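Local coordinates for protein cytosine-specific methyltransferase (Escherichia coli O157:H7 EDL933, PDB 3G7U) that probably methylates cytosines of DNA at carbon 5, taking the methyl group from S-adenosyl-L-methionine, at residues 79-84 and 121-126; 99-104 and 132-137; 114-119 and 164-169. All coordinates share one frame; numbering follows the deposited sequence. Where two conformers were deposited one is given.

Contact 1: residues 79-84 and 121-126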
# COMPACT_ATOMS: atom_id res chain seq x y z
N PRO A 79 -4.24 7.44 8.97
CA PRO A 79 -3.98 8.53 9.89
C PRO A 79 -2.67 8.26 10.63
O PRO A 79 -2.46 7.14 11.09
CB PRO A 79 -5.17 8.47 10.84
CG PRO A 79 -5.73 7.18 10.71
CD PRO A 79 -5.49 6.74 9.31
N PRO A 80 -1.80 9.27 10.72
CA PRO A 80 -0.52 9.08 11.38
C PRO A 80 -0.74 8.97 12.88
O PRO A 80 -1.76 9.36 13.40
CB PRO A 80 0.25 10.37 11.07
CG PRO A 80 -0.54 11.08 10.01
CD PRO A 80 -1.95 10.65 10.23
N CYS A 81 0.24 8.41 13.56
CA CYS A 81 0.15 8.25 14.97
C CYS A 81 1.58 8.32 15.44
O CYS A 81 2.46 7.84 14.74
CB CYS A 81 -0.46 6.88 15.26
SG CYS A 81 -0.55 6.44 16.98
N GLN A 82 1.81 8.91 16.62
CA GLN A 82 3.13 8.90 17.28
C GLN A 82 3.68 7.46 17.43
O GLN A 82 4.87 7.23 17.18
CB GLN A 82 3.04 9.62 18.63
CG GLN A 82 4.36 9.68 19.42
CD GLN A 82 4.19 10.22 20.85
OE1 GLN A 82 3.18 10.85 21.19
NE2 GLN A 82 5.19 9.97 21.68
N GLY A 83 2.82 6.52 17.81
CA GLY A 83 3.16 5.09 17.79
C GLY A 83 4.27 4.72 18.76
O GLY A 83 4.27 5.18 19.91
N PHE A 84 5.22 3.92 18.30
CA PHE A 84 6.38 3.52 19.11
C PHE A 84 7.50 4.58 19.20
O PHE A 84 8.52 4.34 19.85
CB PHE A 84 6.97 2.18 18.61
CG PHE A 84 6.09 0.97 18.85
CD1 PHE A 84 5.67 0.64 20.14
CD2 PHE A 84 5.74 0.14 17.79
CE1 PHE A 84 4.87 -0.49 20.36
CE2 PHE A 84 4.94 -1.00 18.01
CZ PHE A 84 4.51 -1.31 19.30
N PRO A 121 1.15 -1.46 13.86
CA PRO A 121 1.29 -1.65 15.31
C PRO A 121 1.96 -0.47 16.01
O PRO A 121 2.88 0.13 15.46
CB PRO A 121 2.14 -2.92 15.41
CG PRO A 121 1.65 -3.74 14.24
CD PRO A 121 1.54 -2.69 13.12
N GLY A 122 1.49 -0.15 17.21
CA GLY A 122 1.89 1.05 17.92
C GLY A 122 0.64 1.81 18.33
O GLY A 122 0.60 2.44 19.38
N ILE A 123 -0.38 1.72 17.47
CA ILE A 123 -1.66 2.44 17.65
C ILE A 123 -2.41 2.01 18.93
O ILE A 123 -3.01 2.85 19.62
CB ILE A 123 -2.53 2.31 16.33
CG1 ILE A 123 -3.85 3.11 16.40
CG2 ILE A 123 -2.82 0.86 15.98
CD1 ILE A 123 -3.70 4.54 16.75
N MET A 124 -2.32 0.73 19.31
CA MET A 124 -3.15 0.24 20.41
C MET A 124 -2.62 0.52 21.80
O MET A 124 -3.24 0.11 22.78
CB MET A 124 -3.51 -1.24 20.25
CG MET A 124 -4.22 -1.54 18.96
SD MET A 124 -5.74 -0.55 18.80
CE MET A 124 -6.75 -1.91 18.42
N GLN A 125 -1.50 1.25 21.90
CA GLN A 125 -0.92 1.55 23.22
C GLN A 125 -1.79 2.38 24.17
O GLN A 125 -2.56 3.25 23.75
CB GLN A 125 0.44 2.20 23.08
CG GLN A 125 1.50 1.32 22.46
CD GLN A 125 2.81 2.09 22.30
OE1 GLN A 125 3.55 2.29 23.28
NE2 GLN A 125 3.08 2.53 21.09
N GLU A 126 -1.63 2.10 25.46
CA GLU A 126 -2.40 2.74 26.52
C GLU A 126 -2.32 4.26 26.47
O GLU A 126 -3.32 4.94 26.71
CB GLU A 126 -1.98 2.24 27.91
CG GLU A 126 -2.74 1.00 28.38
CD GLU A 126 -4.25 1.08 28.11
OE1 GLU A 126 -4.92 2.05 28.57
OE2 GLU A 126 -4.77 0.17 27.43
O HOH W 1 4.41 2.66 15.56
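Pro121 meets Phe84 through its carbonyl: Pro121 O approaches the ring obliquely, 3.5 Å from Phe84 CE2. The same oxygen accepts a hydrogen bond from a water, which accepts in turn from Phe84 N, so one water joins the two backbones. The CA atoms come nearest at Gly122, 4.2 Å from Gly83 CA, and the lack of a side chain at Gly122 is what lets its backbone come so near. Gly122 CA also lies over a face of Phe84, toward the rim, 3.8 Å from the ring centroid and 16° off the normal, as a CH-pi contact. Ile123 turns toward Cys81. With CG1 anti to the backbone N (chi1 -176°), its CD1 reaches 3.7 Å from Cys81 SG. Cys81 is the predicted active-site cysteine and belongs to the Pro-Cys motif of C5-methyltransferases; the opposing segment directly follows the family's Glu-Asn-Val motif. Residues Gly122 to Gln125 form a type I beta turn. Gln125, extended beyond CG, folds its amide back over that turn: NE2 donates to Gly122 O at 3.0 Å, on a lone pair in the carbonyl plane, and more weakly to Gly83 O at 3.1 Å. Tyr128 OH is also hydrogen-bonded to Gly83 O. The Gln125 amide crosses the Phe84 ring with the planes 33° apart, its NE2 3.3 Å from Phe84 CD1.

Contact 2: residues 99-104 and 132-137; sequences LYMHFY and RNKAFN
Met101 bends round to lay its thioether against Ala135 and Lys134 of the next helix. From CB the chain first leaves beside the backbone N (chi1 -75°), then bends again about CB-CG and CG-SD, so that a side chain starting off to one side of the interface ends up in it. SD is the first atom to arrive: it lies 3.9 Å from Ala135 CB, and Lys134 CB is nearly as close. The terminal CE goes further, to 3.7 Å from Ala135 N, where it rests on the backbone of the facing helix. Lys134 runs alongside the tip with its aliphatic chain, bending only at its last torsion, which brings NZ to 3.9 Å from Met101 CE.

Ala135 CB points into the interface and is touched by two aromatic rings besides the sulfur. Tyr104 CD2 is 3.7 Å from Ala135 CB, and Tyr100 CE2 is 3.8 Å from the same methyl, both rings meeting it obliquely. Tyr104 CD2 also lies over a face of Tyr100, toward its rim. At one end, Tyr100 OH passes 3.9 Å from Arg132 CG, while the guanidinium stands almost perpendicular to the ring (82°) and its NH1 is hydrogen-bonded to Gln125 O. No hydrogen bond joins the two segments; Tyr100 OH is hydrogen-bonded to a glycerol, probably from the crystallisation liquor.

With the small Ala135 at the interface, the axes of the two helical segments pass 9.3 Å apart, nearly parallel at 14°. Strand 114-119 comes between them in the chain, and the pairing is that of successive helices lying side by side on one face of the sheet in the Rossmann-like methyltransferase fold.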
# COMPACT_ATOMS: atom_id res chain seq x y z
N LEU A 99 -2.71 15.01 13.69
CA LEU A 99 -3.20 14.54 12.37
C LEU A 99 -4.16 13.35 12.44
O LEU A 99 -5.10 13.23 11.62
CB LEU A 99 -2.03 14.24 11.42
CG LEU A 99 -1.20 15.46 11.00
CD1 LEU A 99 0.09 15.04 10.33
CD2 LEU A 99 -1.99 16.43 10.12
N TYR A 100 -3.93 12.47 13.40
CA TYR A 100 -4.83 11.35 13.67
C TYR A 100 -6.25 11.82 13.90
O TYR A 100 -7.20 11.30 13.32
CB TYR A 100 -4.34 10.58 14.92
CG TYR A 100 -5.12 9.32 15.20
CD1 TYR A 100 -4.80 8.13 14.54
CD2 TYR A 100 -6.18 9.29 16.11
CE1 TYR A 100 -5.50 6.98 14.74
CE2 TYR A 100 -6.91 8.10 16.33
CZ TYR A 100 -6.54 6.95 15.64
OH TYR A 100 -7.21 5.76 15.81
N MET A 101 -6.38 12.82 14.78
CA MET A 101 -7.67 13.39 15.14
C MET A 101 -8.35 14.12 13.98
O MET A 101 -9.57 14.10 13.88
CB MET A 101 -7.51 14.35 16.32
CG MET A 101 -7.29 13.69 17.70
SD MET A 101 -8.59 12.54 18.22
CE MET A 101 -10.12 13.32 17.67
N HIS A 102 -7.54 14.73 13.10
CA HIS A 102 -8.07 15.42 11.89
C HIS A 102 -8.68 14.47 10.89
O HIS A 102 -9.63 14.83 10.19
CB HIS A 102 -6.96 16.23 11.20
CG HIS A 102 -6.55 17.46 11.95
ND1 HIS A 102 -7.44 18.45 12.29
CD2 HIS A 102 -5.35 17.84 12.43
CE1 HIS A 102 -6.80 19.40 12.94
NE2 HIS A 102 -5.53 19.05 13.06
N PHE A 103 -8.13 13.25 10.78
CA PHE A 103 -8.75 12.23 9.94
C PHE A 103 -10.19 12.04 10.39
O PHE A 103 -11.13 12.01 9.57
CB PHE A 103 -8.00 10.87 10.01
CG PHE A 103 -8.60 9.78 9.14
CD1 PHE A 103 -8.19 9.63 7.83
CD2 PHE A 103 -9.52 8.85 9.66
CE1 PHE A 103 -8.73 8.63 7.05
CE2 PHE A 103 -10.06 7.87 8.89
CZ PHE A 103 -9.67 7.74 7.59
N TYR A 104 -10.36 11.82 11.68
CA TYR A 104 -11.66 11.50 12.23
C TYR A 104 -12.57 12.75 12.27
O TYR A 104 -13.77 12.61 12.12
CB TYR A 104 -11.56 10.82 13.59
CG TYR A 104 -11.09 9.40 13.39
CD1 TYR A 104 -11.97 8.42 13.00
CD2 TYR A 104 -9.74 9.06 13.55
CE1 TYR A 104 -11.56 7.11 12.75
CE2 TYR A 104 -9.31 7.73 13.32
CZ TYR A 104 -10.22 6.78 12.93
OH TYR A 104 -9.82 5.48 12.71
N ARG A 132 -7.58 7.84 20.85
CA ARG A 132 -8.44 6.87 20.17
C ARG A 132 -9.89 6.95 20.67
O ARG A 132 -10.80 6.77 19.87
CB ARG A 132 -7.93 5.42 20.29
CG ARG A 132 -6.61 5.13 19.58
CD ARG A 132 -6.38 3.62 19.40
NE ARG A 132 -6.77 2.89 20.62
CZ ARG A 132 -6.00 2.71 21.69
NH1 ARG A 132 -4.76 3.15 21.74
NH2 ARG A 132 -6.50 2.07 22.74
N ASN A 133 -10.07 7.19 21.97
CA ASN A 133 -11.41 7.33 22.53
C ASN A 133 -12.06 8.63 22.01
O ASN A 133 -13.22 8.61 21.59
CB ASN A 133 -11.43 7.24 24.08
CG ASN A 133 -11.23 5.80 24.61
OD1 ASN A 133 -11.06 5.60 25.82
ND2 ASN A 133 -11.24 4.80 23.72
N LYS A 134 -11.29 9.73 22.01
CA LYS A 134 -11.70 11.03 21.47
C LYS A 134 -12.11 10.94 19.99
O LYS A 134 -13.11 11.54 19.57
CB LYS A 134 -10.59 12.06 21.69
CG LYS A 134 -11.03 13.51 21.60
CD LYS A 134 -9.83 14.45 21.69
CE LYS A 134 -10.22 15.93 21.50
NZ LYS A 134 -10.39 16.35 20.06
N ALA A 135 -11.37 10.16 19.21
CA ALA A 135 -11.69 9.89 17.81
C ALA A 135 -12.92 8.98 17.61
O ALA A 135 -13.71 9.20 16.69
CB ALA A 135 -10.48 9.29 17.12
N PHE A 136 -13.06 7.96 18.47
CA PHE A 136 -14.22 7.06 18.49
C PHE A 136 -15.47 7.91 18.77
O PHE A 136 -16.49 7.73 18.13
CB PHE A 136 -14.04 6.02 19.60
CG PHE A 136 -14.99 4.81 19.54
CD1 PHE A 136 -16.29 4.88 20.05
CD2 PHE A 136 -14.53 3.57 19.07
CE1 PHE A 136 -17.14 3.76 20.04
CE2 PHE A 136 -15.37 2.43 19.06
CZ PHE A 136 -16.68 2.53 19.54
N ASN A 137 -15.34 8.85 19.70
CA ASN A 137 -16.43 9.76 20.08
C ASN A 137 -16.95 10.64 18.95
O ASN A 137 -18.14 10.94 18.92
CB ASN A 137 -16.00 10.69 21.22
CG ASN A 137 -15.93 10.00 22.56
OD1 ASN A 137 -16.46 8.90 22.73
ND2 ASN A 137 -15.28 10.64 23.52

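Contact 3: residues 114-119 and 164-169; sequences FFLAEN and RYFFIG
Six backbone hydrogen bonds tie Phe115, Ala117 and Asn119 to Gly169, Phe167 and Tyr165, each residue using both its N-H and its carbonyl toward its antiparallel partner. The middle pair is the straightest: Ala117 N reaches Phe167 O at 2.9 Å and Phe167 N reaches Ala117 O at 2.8 Å, both in the carbonyl plane. In the Phe115-Gly169 pair both donors are tilted from the carbonyl planes by a little under 30°. Between these rungs, CA-H...O contacts such as Leu116 CA to Phe167 O, 3.4 Å, give several of the carbonyls a further, softer partner.

A salt bridge between Glu118 and Arg164 is added at one end of the pair. Glu118 CG sits between the backbone N and the carbonyl carbon (chi1 61°), and a second bend at chi2 carries the carboxylate to Arg164. In the Arg164 conformer described here, NE and NH1 come side-on to a single oxygen, each 2.8 Å from Glu118 OE2 and both from the same face of the carboxylate. OE2 lies in the guanidinium plane, yet the two flat groups are turned 51° apart, and Glu118 OE1 receives a weak bond from NH1. Both residues belong to family motifs, Glu-Asn-Val and Arg-X-Arg, which in relatives contact the target cytosine.

Asn119 OD1 lies 3.6 Å from Phe167 CE2, the two side chains crossing at about a right angle, while ND2 gives a weak bond to Pro79 O. Phe115 folds its ring over Gly169 in a CH-pi contact, Gly169 CA being 3.8 Å from the Phe115 centroid.

Leu116, Phe166 and Ile168 pack on helix 353-367; Ala117 and Phe167 face helix 94-110. Strand 74-77 hydrogen-bonds along the other edge of strand 114-119, and strand 143-152 flanks 163-171.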
# COMPACT_ATOMS: atom_id res chain seq x y z
N PHE A 114 -19.01 5.19 4.63
CA PHE A 114 -18.09 4.40 5.46
C PHE A 114 -16.74 5.11 5.62
O PHE A 114 -16.41 6.03 4.85
CB PHE A 114 -17.93 3.00 4.85
CG PHE A 114 -16.99 2.94 3.67
CD1 PHE A 114 -15.65 2.64 3.86
CD2 PHE A 114 -17.45 3.14 2.37
CE1 PHE A 114 -14.77 2.58 2.79
CE2 PHE A 114 -16.58 3.07 1.28
CZ PHE A 114 -15.24 2.77 1.48
N PHE A 115 -15.98 4.71 6.64
CA PHE A 115 -14.56 5.08 6.69
C PHE A 115 -13.73 3.81 6.85
O PHE A 115 -14.21 2.79 7.37
CB PHE A 115 -14.25 6.08 7.79
CG PHE A 115 -14.42 5.56 9.20
CD1 PHE A 115 -13.36 4.89 9.86
CD2 PHE A 115 -15.60 5.78 9.89
CE1 PHE A 115 -13.50 4.44 11.15
CE2 PHE A 115 -15.74 5.34 11.19
CZ PHE A 115 -14.70 4.65 11.82
N LEU A 116 -12.51 3.87 6.34
CA LEU A 116 -11.53 2.80 6.60
C LEU A 116 -10.25 3.52 6.91
O LEU A 116 -9.73 4.26 6.05
CB LEU A 116 -11.37 1.90 5.38
CG LEU A 116 -10.30 0.78 5.49
CD1 LEU A 116 -10.69 -0.39 4.64
CD2 LEU A 116 -8.89 1.23 5.09
N ALA A 117 -9.71 3.27 8.09
CA ALA A 117 -8.37 3.75 8.45
C ALA A 117 -7.46 2.55 8.62
O ALA A 117 -7.90 1.50 9.09
CB ALA A 117 -8.41 4.53 9.74
N GLU A 118 -6.22 2.69 8.19
CA GLU A 118 -5.21 1.63 8.38
C GLU A 118 -4.12 2.19 9.27
O GLU A 118 -3.75 3.37 9.15
CB GLU A 118 -4.68 1.13 7.04
CG GLU A 118 -3.95 2.18 6.15
CD GLU A 118 -2.47 2.39 6.51
OE1 GLU A 118 -1.82 3.29 5.92
OE2 GLU A 118 -1.93 1.65 7.37
N ASN A 119 -3.60 1.38 10.19
CA ASN A 119 -2.52 1.82 11.04
C ASN A 119 -1.53 0.65 11.23
O ASN A 119 -1.91 -0.49 11.15
CB ASN A 119 -3.01 2.28 12.42
CG ASN A 119 -3.65 3.67 12.40
OD1 ASN A 119 -4.85 3.77 12.19
ND2 ASN A 119 -2.85 4.72 12.65
N ARG A 164 -1.04 -5.33 9.92
CA ARG A 164 -1.68 -4.03 9.73
C ARG A 164 -2.98 -4.04 10.51
O ARG A 164 -3.63 -5.07 10.51
CB ARG A 164 -2.06 -3.88 8.25
CG ARG A 164 -2.03 -2.47 7.70
CD ARG A 164 -0.63 -2.11 7.23
NE ARG A 164 -0.45 -0.67 7.08
CZ ARG A 164 0.67 -0.10 6.64
NH1 ARG A 164 0.74 1.22 6.53
NH2 ARG A 164 1.72 -0.84 6.32
N TYR A 165 -3.37 -2.92 11.13
CA TYR A 165 -4.71 -2.83 11.72
C TYR A 165 -5.61 -2.09 10.75
O TYR A 165 -5.18 -1.12 10.12
CB TYR A 165 -4.67 -2.00 12.98
CG TYR A 165 -4.12 -2.70 14.21
CD1 TYR A 165 -4.91 -3.59 14.96
CD2 TYR A 165 -2.84 -2.42 14.66
CE1 TYR A 165 -4.40 -4.20 16.12
CE2 TYR A 165 -2.32 -3.03 15.83
CZ TYR A 165 -3.10 -3.92 16.54
OH TYR A 165 -2.60 -4.49 17.68
N PHE A 166 -6.85 -2.54 10.61
CA PHE A 166 -7.86 -1.78 9.88
C PHE A 166 -9.00 -1.43 10.81
O PHE A 166 -9.49 -2.28 11.54
CB PHE A 166 -8.38 -2.59 8.72
CG PHE A 166 -7.39 -2.75 7.62
CD1 PHE A 166 -7.35 -1.85 6.56
CD2 PHE A 166 -6.47 -3.80 7.62
CE1 PHE A 166 -6.41 -2.00 5.49
CE2 PHE A 166 -5.53 -3.95 6.56
CZ PHE A 166 -5.51 -3.04 5.51
N PHE A 167 -9.42 -0.16 10.76
CA PHE A 167 -10.50 0.35 11.59
C PHE A 167 -11.60 0.80 10.64
O PHE A 167 -11.35 1.69 9.85
CB PHE A 167 -10.04 1.53 12.42
CG PHE A 167 -8.94 1.18 13.39
CD1 PHE A 167 -9.23 0.62 14.62
CD2 PHE A 167 -7.60 1.40 13.06
CE1 PHE A 167 -8.19 0.27 15.53
CE2 PHE A 167 -6.56 1.07 13.95
CZ PHE A 167 -6.86 0.51 15.17
N ILE A 168 -12.77 0.14 10.70
CA ILE A 168 -13.84 0.36 9.70
C ILE A 168 -15.10 0.86 10.42
O ILE A 168 -15.42 0.40 11.52
CB ILE A 168 -14.13 -0.91 8.88
CG1 ILE A 168 -12.93 -1.28 8.02
CG2 ILE A 168 -15.38 -0.74 7.97
CD1 ILE A 168 -12.93 -2.72 7.55
N GLY A 169 -15.81 1.83 9.83
CA GLY A 169 -17.07 2.28 10.43
C GLY A 169 -18.04 2.41 9.29
O GLY A 169 -17.63 2.69 8.17

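How the contacts relate
The three contacts lie close to the predicted active-site Cys81, with centres 12 to 13 Å apart. Contact 1 holds Cys81 itself; contact 2 brings the Tyr100 side chain to about 5 Å from the Cys81 side chain, and contact 3 the Asn119 side chain to about 4 Å. Strand 114-119 ends just before segment 121-126, which leads into helix 129-140, so the contacts interleave along the chain. Pro80 O, 3.2 Å from Tyr100 CB, packs contact 1 against contact 2. Tyr104 OH packs 3.4 Å from Ala117 CB, seating contact 2 on the sheet of contact 3, and Ile123 CG2 lies 3.5 Å from Tyr165 CD2, linking contacts 1 and 3.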